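Local coordinates for putative membrane protein (Yersinia pestis CO92, PDB 5TF3) that is of unknown function, belongs to the DUF1198 family and is named a putative membrane protein; here it forms a compact all-helical domain, at residues 70-73 with 74-78; 77-80 with 81-84. One frame throughout, in Å; residues are numbered along the deposited sequence. Where two conformers were deposited one is given.

Contact 1. Residues 70-73 with 74-78; sequences DENV and ELWRN
Asp70 O accepts the amide of Glu74, the first of four successive i to i+4 bonds that show residues 70-78 to be regular alpha-helix from its first turn. Glu74 N lies 2.9 Å from Asp70 O, with 160° at the hydrogen, while Glu74 CB rests beside the same carbonyl. Glu71 repeats the pattern, its O taking Leu75 N at 3.1 Å.

Asn72 carries the side-chain part of the contact. Its O receives Trp76 N and also lies near the plane of the indole at its edge, 3.3 Å from Trp76 CD1. With CG anti to the backbone N (chi1 -169°), the amide runs alongside the indole, both pointing the same way, its plane turned 74° from that of the ring. Asn72 OD1 and Trp76 NE1 are bridged by one water, which donates to OD1 at 2.6 Å and accepts from NE1 at 2.9 Å, so each polar atom has the water as a partner. The other end of the amide is held too, since Asn72 ND2 bonds to Asn67 O, and this fixes the rotation of the group. Leu75 CD2 covers part of one indole face, 3.6 Å above its plane and displaced toward the rim.

Val73 O completes the series, meeting Arg77 N at 2.8 Å nearly along the C=O axis, with Arg77 CB packed against the same oxygen. Buried Val73 faces Tyr118 and Phe122 of helix 108-122 and Thr63 of helix 48-65. Trp76 stacks on His62 and packs against Val58 and Phe59, so this part of helix 70-82 lies against both helices.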
loop_
_atom_site.group_PDB
_atom_site.type_symbol
_atom_site.label_atom_id
_atom_site.label_comp_id
_atom_site.label_asym_id
_atom_site.label_seq_id
_atom_site.Cartn_x
_atom_site.Cartn_y
_atom_site.Cartn_z
ATOM N N ASP A 70 0.843 14.860 -7.618
ATOM C CA ASP A 70 -0.384 15.183 -6.888
ATOM C C ASP A 70 -1.592 14.506 -7.514
ATOM O O ASP A 70 -2.477 14.003 -6.806
ATOM C CB ASP A 70 -0.622 16.701 -6.862
ATOM C CG ASP A 70 0.203 17.425 -5.804
ATOM O OD1 ASP A 70 0.884 16.752 -4.998
ATOM O OD2 ASP A 70 0.151 18.682 -5.767
ATOM N N GLU A 71 -1.660 14.519 -8.843
ATOM C CA GLU A 71 -2.771 13.887 -9.542
ATOM C C GLU A 71 -2.841 12.396 -9.224
ATOM O O GLU A 71 -3.919 11.864 -8.914
ATOM C CB GLU A 71 -2.634 14.125 -11.046
ATOM C CG GLU A 71 -3.531 13.236 -11.899
ATOM C CD GLU A 71 -3.800 13.821 -13.274
ATOM O OE1 GLU A 71 -3.484 15.017 -13.482
ATOM O OE2 GLU A 71 -4.337 13.089 -14.140
ATOM N N ASN A 72 -1.700 11.701 -9.279
ATOM C CA ASN A 72 -1.736 10.266 -9.026
ATOM C C ASN A 72 -1.984 9.977 -7.551
ATOM O O ASN A 72 -2.702 9.030 -7.208
ATOM C CB ASN A 72 -0.434 9.611 -9.506
ATOM C CG ASN A 72 -0.514 8.089 -9.508
ATOM O OD1 ASN A 72 -1.370 7.496 -10.172
ATOM N ND2 ASN A 72 0.372 7.453 -8.761
ATOM N N VAL A 73 -1.428 10.804 -6.656
ATOM C CA VAL A 73 -1.647 10.578 -5.232
ATOM C C VAL A 73 -3.122 10.753 -4.896
ATOM O O VAL A 73 -3.696 9.979 -4.114
ATOM C CB VAL A 73 -0.742 11.511 -4.391
ATOM C CG1 VAL A 73 -1.154 11.485 -2.930
ATOM C CG2 VAL A 73 0.731 11.074 -4.504
ATOM N N GLU A 74 -3.762 11.761 -5.491
ATOM C CA GLU A 74 -5.189 11.973 -5.262
ATOM C C GLU A 74 -6.001 10.772 -5.739
ATOM O O GLU A 74 -6.947 10.333 -5.065
ATOM C CB GLU A 74 -5.643 13.254 -5.966
ATOM C CG GLU A 74 -7.132 13.521 -5.841
ATOM C CD GLU A 74 -7.523 14.904 -6.328
ATOM O OE1 GLU A 74 -6.675 15.825 -6.276
ATOM O OE2 GLU A 74 -8.682 15.068 -6.766
ATOM N N LEU A 75 -5.633 10.227 -6.898
ATOM C CA LEU A 75 -6.262 9.019 -7.421
ATOM C C LEU A 75 -6.232 7.881 -6.403
ATOM O O LEU A 75 -7.265 7.272 -6.105
ATOM C CB LEU A 75 -5.533 8.618 -8.707
ATOM C CG LEU A 75 -6.066 7.516 -9.595
ATOM C CD1 LEU A 75 -5.523 7.740 -11.008
ATOM C CD2 LEU A 75 -5.675 6.142 -9.057
ATOM N N TRP A 76 -5.037 7.552 -5.885
ATOM C CA TRP A 76 -4.905 6.418 -4.972
ATOM C C TRP A 76 -5.490 6.711 -3.598
ATOM O O TRP A 76 -6.031 5.805 -2.949
ATOM C CB TRP A 76 -3.431 5.987 -4.882
ATOM C CG TRP A 76 -3.081 5.244 -6.135
ATOM C CD1 TRP A 76 -2.481 5.744 -7.264
ATOM C CD2 TRP A 76 -3.393 3.875 -6.415
ATOM N NE1 TRP A 76 -2.364 4.741 -8.219
ATOM C CE2 TRP A 76 -2.932 3.594 -7.719
ATOM C CE3 TRP A 76 -4.016 2.860 -5.678
ATOM C CZ2 TRP A 76 -3.065 2.339 -8.299
ATOM C CZ3 TRP A 76 -4.151 1.600 -6.267
ATOM C CH2 TRP A 76 -3.675 1.359 -7.556
ATOM N N ARG A 77 -5.432 7.966 -3.153
ATOM C CA ARG A 77 -6.069 8.324 -1.889
ATOM C C ARG A 77 -7.582 8.094 -1.957
ATOM O O ARG A 77 -8.199 7.607 -0.998
ATOM C CB ARG A 77 -5.755 9.793 -1.550
ATOM C CG ARG A 77 -6.451 10.294 -0.293
ATOM C CD ARG A 77 -6.115 11.778 0.041
ATOM N NE ARG A 77 -6.745 12.178 1.301
ATOM C CZ ARG A 77 -7.952 12.724 1.397
ATOM N NH1 ARG A 77 -8.661 12.984 0.303
ATOM N NH2 ARG A 77 -8.440 13.027 2.590
ATOM N N ASN A 78 -8.200 8.452 -3.083
ATOM C CA ASN A 78 -9.634 8.238 -3.226
ATOM C C ASN A 78 -9.963 6.757 -3.284
ATOM O O ASN A 78 -11.061 6.357 -2.878
ATOM C CB ASN A 78 -10.162 8.950 -4.476
ATOM C CG ASN A 78 -10.188 10.464 -4.314
ATOM O OD1 ASN A 78 -10.190 10.977 -3.190
ATOM N ND2 ASN A 78 -10.236 11.185 -5.436
HETATM O O HOH W 1 -1.621 4.998 -10.982
#

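Contact 2. Residues 77-80 with 81-84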
loop_
_atom_site.group_PDB
_atom_site.type_symbol
_atom_site.label_atom_id
_atom_site.label_comp_id
_atom_site.label_asym_id
_atom_site.label_seq_id
_atom_site.Cartn_x
_atom_site.Cartn_y
_atom_site.Cartn_z
ATOM N N ARG A 77 -5.432 7.966 -3.153
ATOM C CA ARG A 77 -6.069 8.324 -1.889
ATOM C C ARG A 77 -7.582 8.094 -1.957
ATOM O O ARG A 77 -8.199 7.607 -0.998
ATOM C CB ARG A 77 -5.755 9.793 -1.550
ATOM C CG ARG A 77 -6.451 10.294 -0.293
ATOM C CD ARG A 77 -6.115 11.778 0.041
ATOM N NE ARG A 77 -6.745 12.178 1.301
ATOM C CZ ARG A 77 -7.952 12.724 1.397
ATOM N NH1 ARG A 77 -8.661 12.984 0.303
ATOM N NH2 ARG A 77 -8.440 13.027 2.590
ATOM N N ASN A 78 -8.200 8.452 -3.083
ATOM C CA ASN A 78 -9.634 8.238 -3.226
ATOM C C ASN A 78 -9.963 6.757 -3.284
ATOM O O ASN A 78 -11.061 6.357 -2.878
ATOM C CB ASN A 78 -10.162 8.950 -4.476
ATOM C CG ASN A 78 -10.188 10.464 -4.314
ATOM O OD1 ASN A 78 -10.190 10.977 -3.190
ATOM N ND2 ASN A 78 -10.236 11.185 -5.436
ATOM N N THR A 79 -9.032 5.931 -3.783
ATOM C CA THR A 79 -9.240 4.484 -3.771
ATOM C C THR A 79 -9.292 3.950 -2.338
ATOM O O THR A 79 -10.163 3.138 -2.005
ATOM C CB THR A 79 -8.143 3.796 -4.613
ATOM O OG1 THR A 79 -8.147 4.361 -5.930
ATOM C CG2 THR A 79 -8.391 2.301 -4.773
ATOM N N LEU A 80 -8.397 4.425 -1.462
ATOM C CA LEU A 80 -8.502 4.070 -0.049
ATOM C C LEU A 80 -9.838 4.509 0.520
ATOM O O LEU A 80 -10.527 3.730 1.186
ATOM C CB LEU A 80 -7.374 4.706 0.764
ATOM C CG LEU A 80 -5.951 4.234 0.540
ATOM C CD1 LEU A 80 -5.019 5.000 1.500
ATOM C CD2 LEU A 80 -5.891 2.747 0.780
ATOM N N ILE A 81 -10.225 5.758 0.253
ATOM C CA ILE A 81 -11.446 6.297 0.838
ATOM C C ILE A 81 -12.658 5.503 0.355
ATOM O O ILE A 81 -13.555 5.180 1.145
ATOM C CB ILE A 81 -11.571 7.797 0.509
ATOM C CG1 ILE A 81 -10.533 8.607 1.303
ATOM C CG2 ILE A 81 -12.969 8.300 0.814
ATOM C CD1 ILE A 81 -10.497 10.083 0.925
ATOM N N ARG A 82 -12.691 5.158 -0.934
ATOM C CA ARG A 82 -13.808 4.385 -1.469
ATOM C C ARG A 82 -13.877 2.975 -0.887
ATOM O O ARG A 82 -14.944 2.352 -0.919
ATOM C CB ARG A 82 -13.721 4.321 -2.997
ATOM C CG ARG A 82 -14.553 5.392 -3.682
ATOM C CD ARG A 82 -14.518 5.297 -5.209
ATOM N NE ARG A 82 -13.448 6.114 -5.769
ATOM C CZ ARG A 82 -12.307 5.627 -6.237
ATOM N NH1 ARG A 82 -12.086 4.327 -6.235
ATOM N NH2 ARG A 82 -11.393 6.443 -6.716
ATOM N N ALA A 83 -12.770 2.456 -0.365
ATOM C CA ALA A 83 -12.744 1.175 0.331
ATOM C C ALA A 83 -12.974 1.304 1.831
ATOM O O ALA A 83 -12.765 0.322 2.556
ATOM C CB ALA A 83 -11.398 0.474 0.109
ATOM N N GLN A 84 -13.345 2.496 2.317
ATOM C CA GLN A 84 -13.583 2.734 3.744
ATOM C C GLN A 84 -12.319 2.512 4.558
ATOM O O GLN A 84 -12.372 2.030 5.692
ATOM C CB GLN A 84 -14.712 1.856 4.289
ATOM C CG GLN A 84 -15.935 1.807 3.403
ATOM C CD GLN A 84 -16.655 3.132 3.356
ATOM O OE1 GLN A 84 -17.310 3.532 4.322
ATOM N NE2 GLN A 84 -16.530 3.829 2.235
#
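Ile81 CD1 lies over one face of the Arg77 guanidinium, 3.4 Å above its plane and offset toward the rim, in the last turns of a helix that ends in a Schellman motif. Gln84, with positive phi, is the C-prime residue: its N bonds to Ile81 O, and Ile85 N reaches back to Leu80 O. Regular bonding fades just before this. Ile81 N to Arg77 O and Arg82 N to Asn78 O are well-aligned bonds, whereas Ala83 N is shared between Thr79 O at 137° and a weak bond to Leu80 O at 129°.

The tight side is that of Arg77, Leu80 and Ile81. Leu80 is buried against Ala55, Tyr56 and Phe59 of helix 48-65, and Ile81 touches Pro87. Arg77 NE and NH2 are bonded to Asn123 OD1 and His131 O, which hold the guanidinium in place beneath Ile81 CD1.

Looser packing marks the side of Arg82, an exposed residue modelled in two conformers. In the one described here the chain bends at chi3 (-91°), folding the guanidinium back along the helix toward Thr79. The contacts that follow belong to that conformer and are doubtful for the residue as a whole: Arg82 NH2 comes within 3.6 Å of Asn78 CB, and the face of the group sits over a carbonyl oxygen, Asn78 O, 3.6 Å from its plane and over its centre.

In the fold
Following the chain from the N terminus, contact 1 (70-78) builds the start of helix 70-82 and contact 2 (77-84) its end. Neither closes a loop, for in each the two segments adjoin directly. They neither nest nor cross; they overlap in series at Arg77 and Asn78, with centres about 10 Å apart. The first sets its part of the helix against helices 48-65 and 108-122. The second continues along helix 48-65 and turns the chain into the loop containing Ile85 and Pro87. Arg77, common to both, also ties this helix to the C-terminal tail.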